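Side-chain contacts in succinoglycan biosynthesis protein (Bacillus cereus ATCC 14579, PDB 2QGM), which is named for succinoglycan biosynthesis but belongs to the erythromycin esterase-like family, so it is probably a hydrolase whose substrate is not established: residues Ala110-Trp115 against Asn307-Lys312; Trp292-Glu295 against Lys300-Val303. All coordinates share one frame; numbering follows the deposited sequence.

Contact 1. Residues Ala110-Trp115 against Asn307-Lys312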
loop_
_atom_site.group_PDB
_atom_site.type_symbol
_atom_site.label_atom_id
_atom_site.label_comp_id
_atom_site.label_asym_id
_atom_site.label_seq_id
_atom_site.Cartn_x
_atom_site.Cartn_y
_atom_site.Cartn_z
ATOM N N ALA A 110 -3.413 5.188 -4.109
ATOM C CA ALA A 110 -1.965 4.950 -4.181
ATOM C C ALA A 110 -1.674 3.534 -3.704
ATOM O O ALA A 110 -1.845 3.220 -2.522
ATOM C CB ALA A 110 -1.221 5.976 -3.314
HETATM N N MSE A 111 -1.227 2.685 -4.624
HETATM C CA MSE A 111 -0.976 1.277 -4.306
HETATM C C MSE A 111 0.499 0.906 -4.275
HETATM O O MSE A 111 1.315 1.519 -4.952
HETATM C CB MSE A 111 -1.697 0.392 -5.337
HETATM C CG MSE A 111 -1.631 -1.105 -5.057
HETATM SE SE MSE A 111 -2.452 -2.174 -6.448
HETATM C CE MSE A 111 -3.806 -3.043 -5.418
ATOM N N GLU A 112 0.817 -0.114 -3.482
ATOM C CA GLU A 112 2.171 -0.629 -3.361
ATOM C C GLU A 112 2.355 -1.483 -4.612
ATOM O O GLU A 112 2.226 -2.711 -4.586
ATOM C CB GLU A 112 2.302 -1.488 -2.092
ATOM C CG GLU A 112 3.721 -1.996 -1.807
ATOM C CD GLU A 112 3.792 -2.984 -0.648
ATOM O OE1 GLU A 112 2.805 -3.121 0.109
ATOM O OE2 GLU A 112 4.857 -3.618 -0.493
ATOM N N GLU A 113 2.622 -0.800 -5.719
ATOM C CA GLU A 113 2.828 -1.413 -7.031
ATOM C C GLU A 113 3.772 -0.436 -7.729
ATOM O O GLU A 113 3.756 0.759 -7.438
ATOM C CB GLU A 113 1.488 -1.515 -7.774
ATOM C CG GLU A 113 1.565 -2.044 -9.214
ATOM C CD GLU A 113 2.239 -3.396 -9.311
ATOM O OE1 GLU A 113 3.442 -3.455 -9.658
ATOM O OE2 GLU A 113 1.564 -4.409 -9.043
ATOM N N ASP A 114 4.602 -0.942 -8.631
ATOM C CA ASP A 114 5.570 -0.084 -9.302
ATOM C C ASP A 114 4.981 1.078 -10.093
ATOM O O ASP A 114 3.929 0.964 -10.729
ATOM C CB ASP A 114 6.497 -0.912 -10.196
ATOM C CG ASP A 114 7.293 -1.953 -9.409
ATOM O OD1 ASP A 114 7.529 -1.741 -8.197
ATOM O OD2 ASP A 114 7.696 -2.977 -10.006
ATOM N N TRP A 115 5.685 2.204 -10.032
ATOM C CA TRP A 115 5.296 3.438 -10.708
ATOM C C TRP A 115 4.797 3.183 -12.133
ATOM O O TRP A 115 3.682 3.582 -12.495
ATOM C CB TRP A 115 6.491 4.401 -10.720
ATOM C CG TRP A 115 6.162 5.710 -11.363
ATOM C CD1 TRP A 115 6.314 6.039 -12.673
ATOM C CD2 TRP A 115 5.517 6.827 -10.740
ATOM N NE1 TRP A 115 5.801 7.292 -12.912
ATOM C CE2 TRP A 115 5.303 7.798 -11.740
ATOM C CE3 TRP A 115 5.095 7.100 -9.428
ATOM C CZ2 TRP A 115 4.680 9.030 -11.475
ATOM C CZ3 TRP A 115 4.475 8.324 -9.162
ATOM C CH2 TRP A 115 4.276 9.272 -10.184
ATOM N N ASN A 307 0.462 -4.370 5.814
ATOM C CA ASN A 307 0.429 -3.791 7.160
ATOM C C ASN A 307 1.777 -3.154 7.470
ATOM O O ASN A 307 1.857 -2.067 8.033
ATOM C CB ASN A 307 0.195 -4.869 8.222
ATOM C CG ASN A 307 -1.268 -5.212 8.416
ATOM O OD1 ASN A 307 -2.163 -4.516 7.935
ATOM N ND2 ASN A 307 -1.518 -6.288 9.160
ATOM N N ILE A 308 2.843 -3.861 7.121
ATOM C CA ILE A 308 4.196 -3.385 7.382
ATOM C C ILE A 308 4.470 -1.955 6.911
ATOM O O ILE A 308 5.069 -1.161 7.640
ATOM C CB ILE A 308 5.226 -4.322 6.723
ATOM C CG1 ILE A 308 5.188 -5.692 7.399
ATOM C CG2 ILE A 308 6.616 -3.687 6.768
ATOM C CD1 ILE A 308 5.610 -5.686 8.854
ATOM N N HIS A 309 4.032 -1.630 5.699
ATOM C CA HIS A 309 4.277 -0.310 5.133
ATOM C C HIS A 309 3.362 0.818 5.599
ATOM O O HIS A 309 3.778 1.972 5.620
ATOM C CB HIS A 309 4.253 -0.396 3.601
ATOM C CG HIS A 309 5.307 -1.296 3.038
ATOM N ND1 HIS A 309 6.643 -0.965 3.031
ATOM C CD2 HIS A 309 5.222 -2.539 2.503
ATOM C CE1 HIS A 309 7.339 -1.964 2.514
ATOM N NE2 HIS A 309 6.498 -2.930 2.187
ATOM N N ILE A 310 2.124 0.502 5.971
ATOM C CA ILE A 310 1.214 1.550 6.418
ATOM C C ILE A 310 1.281 1.835 7.919
ATOM O O ILE A 310 0.825 2.887 8.375
ATOM C CB ILE A 310 -0.261 1.237 6.015
ATOM C CG1 ILE A 310 -0.760 -0.026 6.705
ATOM C CG2 ILE A 310 -0.362 1.100 4.500
ATOM C CD1 ILE A 310 -1.494 0.235 8.012
ATOM N N ALA A 311 1.871 0.914 8.680
ATOM C CA ALA A 311 1.986 1.044 10.138
ATOM C C ALA A 311 2.704 2.296 10.632
ATOM O O ALA A 311 3.611 2.811 9.984
ATOM C CB ALA A 311 2.682 -0.192 10.710
ATOM N N LYS A 312 2.291 2.763 11.803
ATOM C CA LYS A 312 2.883 3.941 12.407
ATOM C C LYS A 312 4.285 3.642 12.929
ATOM O O LYS A 312 5.123 4.545 13.039
ATOM C CB LYS A 312 2.006 4.432 13.559
ATOM C CG LYS A 312 0.618 4.851 13.119
ATOM C CD LYS A 312 -0.230 5.314 14.289
ATOM C CE LYS A 312 -0.684 4.150 15.160
ATOM N NZ LYS A 312 -1.572 4.612 16.273
#

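Contact 2. Residues Trp292-Glu295 against Lys300-Val303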
loop_
_atom_site.group_PDB
_atom_site.type_symbol
_atom_site.label_atom_id
_atom_site.label_comp_id
_atom_site.label_asym_id
_atom_site.label_seq_id
_atom_site.Cartn_x
_atom_site.Cartn_y
_atom_site.Cartn_z
ATOM N N TRP A 292 2.647 13.224 -2.889
ATOM C CA TRP A 292 2.673 13.916 -4.167
ATOM C C TRP A 292 1.277 13.819 -4.793
ATOM O O TRP A 292 0.782 14.767 -5.390
ATOM C CB TRP A 292 3.697 13.286 -5.115
ATOM C CG TRP A 292 3.502 13.716 -6.536
ATOM C CD1 TRP A 292 3.948 14.868 -7.119
ATOM C CD2 TRP A 292 2.754 13.021 -7.537
ATOM N NE1 TRP A 292 3.521 14.932 -8.425
ATOM C CE2 TRP A 292 2.781 13.806 -8.708
ATOM C CE3 TRP A 292 2.056 11.803 -7.560
ATOM C CZ2 TRP A 292 2.137 13.422 -9.891
ATOM C CZ3 TRP A 292 1.416 11.418 -8.733
ATOM C CH2 TRP A 292 1.462 12.227 -9.883
ATOM N N ALA A 293 0.644 12.662 -4.645
ATOM C CA ALA A 293 -0.673 12.458 -5.210
ATOM C C ALA A 293 -1.695 13.406 -4.589
ATOM O O ALA A 293 -2.524 13.992 -5.292
ATOM C CB ALA A 293 -1.113 11.017 -5.007
ATOM N N GLN A 294 -1.634 13.547 -3.270
ATOM C CA GLN A 294 -2.565 14.407 -2.551
ATOM C C GLN A 294 -2.384 15.873 -2.924
ATOM O O GLN A 294 -3.351 16.571 -3.216
ATOM C CB GLN A 294 -2.371 14.250 -1.045
ATOM C CG GLN A 294 -3.250 15.156 -0.200
ATOM C CD GLN A 294 -4.732 14.929 -0.433
ATOM O OE1 GLN A 294 -5.180 13.801 -0.647
ATOM N NE2 GLN A 294 -5.503 16.006 -0.381
ATOM N N GLU A 295 -1.141 16.337 -2.925
ATOM C CA GLU A 295 -0.883 17.735 -3.236
ATOM C C GLU A 295 -1.120 18.099 -4.694
ATOM O O GLU A 295 -1.391 19.254 -5.011
ATOM C CB GLU A 295 0.544 18.122 -2.843
ATOM C CG GLU A 295 1.634 17.366 -3.564
ATOM C CD GLU A 295 3.028 17.860 -3.199
ATOM O OE1 GLU A 295 3.402 18.971 -3.635
ATOM O OE2 GLU A 295 3.738 17.140 -2.467
ATOM N N LYS A 300 -8.873 13.335 -1.476
ATOM C CA LYS A 300 -8.344 12.584 -0.342
ATOM C C LYS A 300 -7.599 11.367 -0.877
ATOM O O LYS A 300 -7.908 10.866 -1.958
ATOM C CB LYS A 300 -9.475 12.147 0.589
ATOM C CG LYS A 300 -10.243 13.298 1.218
ATOM C CD LYS A 300 -11.361 12.746 2.088
ATOM C CE LYS A 300 -12.100 13.838 2.823
ATOM N NZ LYS A 300 -13.281 13.269 3.524
ATOM N N THR A 301 -6.627 10.890 -0.102
ATOM C CA THR A 301 -5.778 9.779 -0.515
ATOM C C THR A 301 -5.806 8.501 0.299
ATOM O O THR A 301 -5.743 8.509 1.527
ATOM C CB THR A 301 -4.318 10.235 -0.578
ATOM O OG1 THR A 301 -4.234 11.370 -1.438
ATOM C CG2 THR A 301 -3.422 9.125 -1.115
HETATM N N MSE A 302 -5.885 7.391 -0.424
HETATM C CA MSE A 302 -5.891 6.069 0.175
HETATM C C MSE A 302 -4.561 5.400 -0.154
HETATM O O MSE A 302 -4.108 5.447 -1.295
HETATM C CB MSE A 302 -7.023 5.229 -0.407
HETATM C CG MSE A 302 -8.430 5.778 -0.171
HETATM SE SE MSE A 302 -9.728 4.883 -1.326
HETATM C CE MSE A 302 -9.299 5.823 -2.948
ATOM N N VAL A 303 -3.930 4.796 0.845
ATOM C CA VAL A 303 -2.673 4.092 0.627
ATOM C C VAL A 303 -2.923 2.602 0.879
ATOM O O VAL A 303 -3.190 2.176 2.004
ATOM C CB VAL A 303 -1.559 4.606 1.564
ATOM C CG1 VAL A 303 -0.277 3.775 1.380
ATOM C CG2 VAL A 303 -1.285 6.070 1.256
#

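Contact 1. Residues Ala110-Trp115 against Asn307-Lys312
The carboxylate of E112 and the imidazole of H309 meet with their planes 73° apart. OE2 of E112 approaches the CD2-NE2 bond of H309 obliquely, 3.2 Å from CD2. The same OE2 lies equally near NE2 of H309, but at an angle too poor for a hydrogen bond; the two touch without a bond between them. OE1 of E112 stays 3.5 Å from CD2 of H309 and takes its hydrogen bond from the backbone N of H306, which fixes the turn of the carboxylate. On the far side of the imidazole, ND1 of H309 bonds to OE1 of E283; the ring is thus set between two glutamates, hydrogen-bonded to one and touching the other. E112 reaches across with CG anti to its own N (chi1 -176°) and an extended chain, meeting the histidine side chain at about a right angle.

The backbone beneath E112 is an inverse gamma turn, which swings the chain off strand 108-111. Just after it the E113 carboxylate curls back on its own segment: D114 N donates to E113 OE1 at 3.0 Å, from the anti side and 30° out of the carboxylate plane. E113 OE2 accepts from K137 N, and D114 OD1 from K173 N, both in loops.

Acidic and histidine side chains gathered at the carboxy ends of the parallel strands 108-111 and 301-304, where these give way to their following segments, are consistent with the active-site cleft of erythromycin esterase-like proteins.

Contact 2. Residues Trp292-Glu295 against Lys300-Val303
Q294 and T301 bind the last turns of helix 276-297 to the start of strand 301-304; a short loop links the helix to the strand. This is a helix-to-strand step of an alpha/beta fold, in which the helix packs against the sheet. The tight part is polar and small. OE1 of Q294 accepts a hydrogen bond from the T301 hydroxyl, while NE2 of Q294 bonds to O of G299 in the connecting loop. With both ends of the amide engaged close to the turn, its flip is fixed and the helix end is tied to the strand start.

Two torsions bring the amide round: CG stands anti to the backbone N (chi1 177°), then the chain bends at chi2 (60°) and carries OE1 back toward the strand. Q294 and T301 run past each other in opposite senses, so the hydroxyl also lies alongside the aliphatic base of the glutamine, with OG1 of T301 3.5 Å from CB of Q294. OE1 of Q294 further rests 3.4 Å from CA of K300. Y76, on the neighbouring strand 76-79, touches both Q294 and T301, and the T301 hydroxyl has a second, weak hydrogen bond with OD1 of N108.

Away from this cluster the contact thins quickly. CB of A293 faces the strand but stays 4.8 Å from OG1 of T301. CB of K300 points away from the helix, and its NZ bonds to O of M104. E295, on the outward side of the helix, is exposed to solvent.

The bond itself is short: OG1 of T301 lies 2.7 Å from OE1 of Q294, in the carbonyl plane and on a lone pair, with a C=O...donor angle of 138°.

In the fold
Contacts 1 and 2 share the central sheet, in which strands 108-111 and 301-304 are parallel neighbours; their centres lie about 12 Å apart. The backbone joins them directly, with A110 N 2.9 Å from M302 O, probably as a hydrogen bond. Strand 301-304 starts at contact 2 and leads on to helix 307-310 of contact 1, where CG2 of I310 packs 3.9 Å from O of V303. On the helical side, CH2 of W115 sits 3.9 Å from CZ3 of W292. Contact 2 thus lies at the beginning of the strand, and contact 1 beyond its carboxy end, near the centre of the chain and beside the presumed active-site cleft.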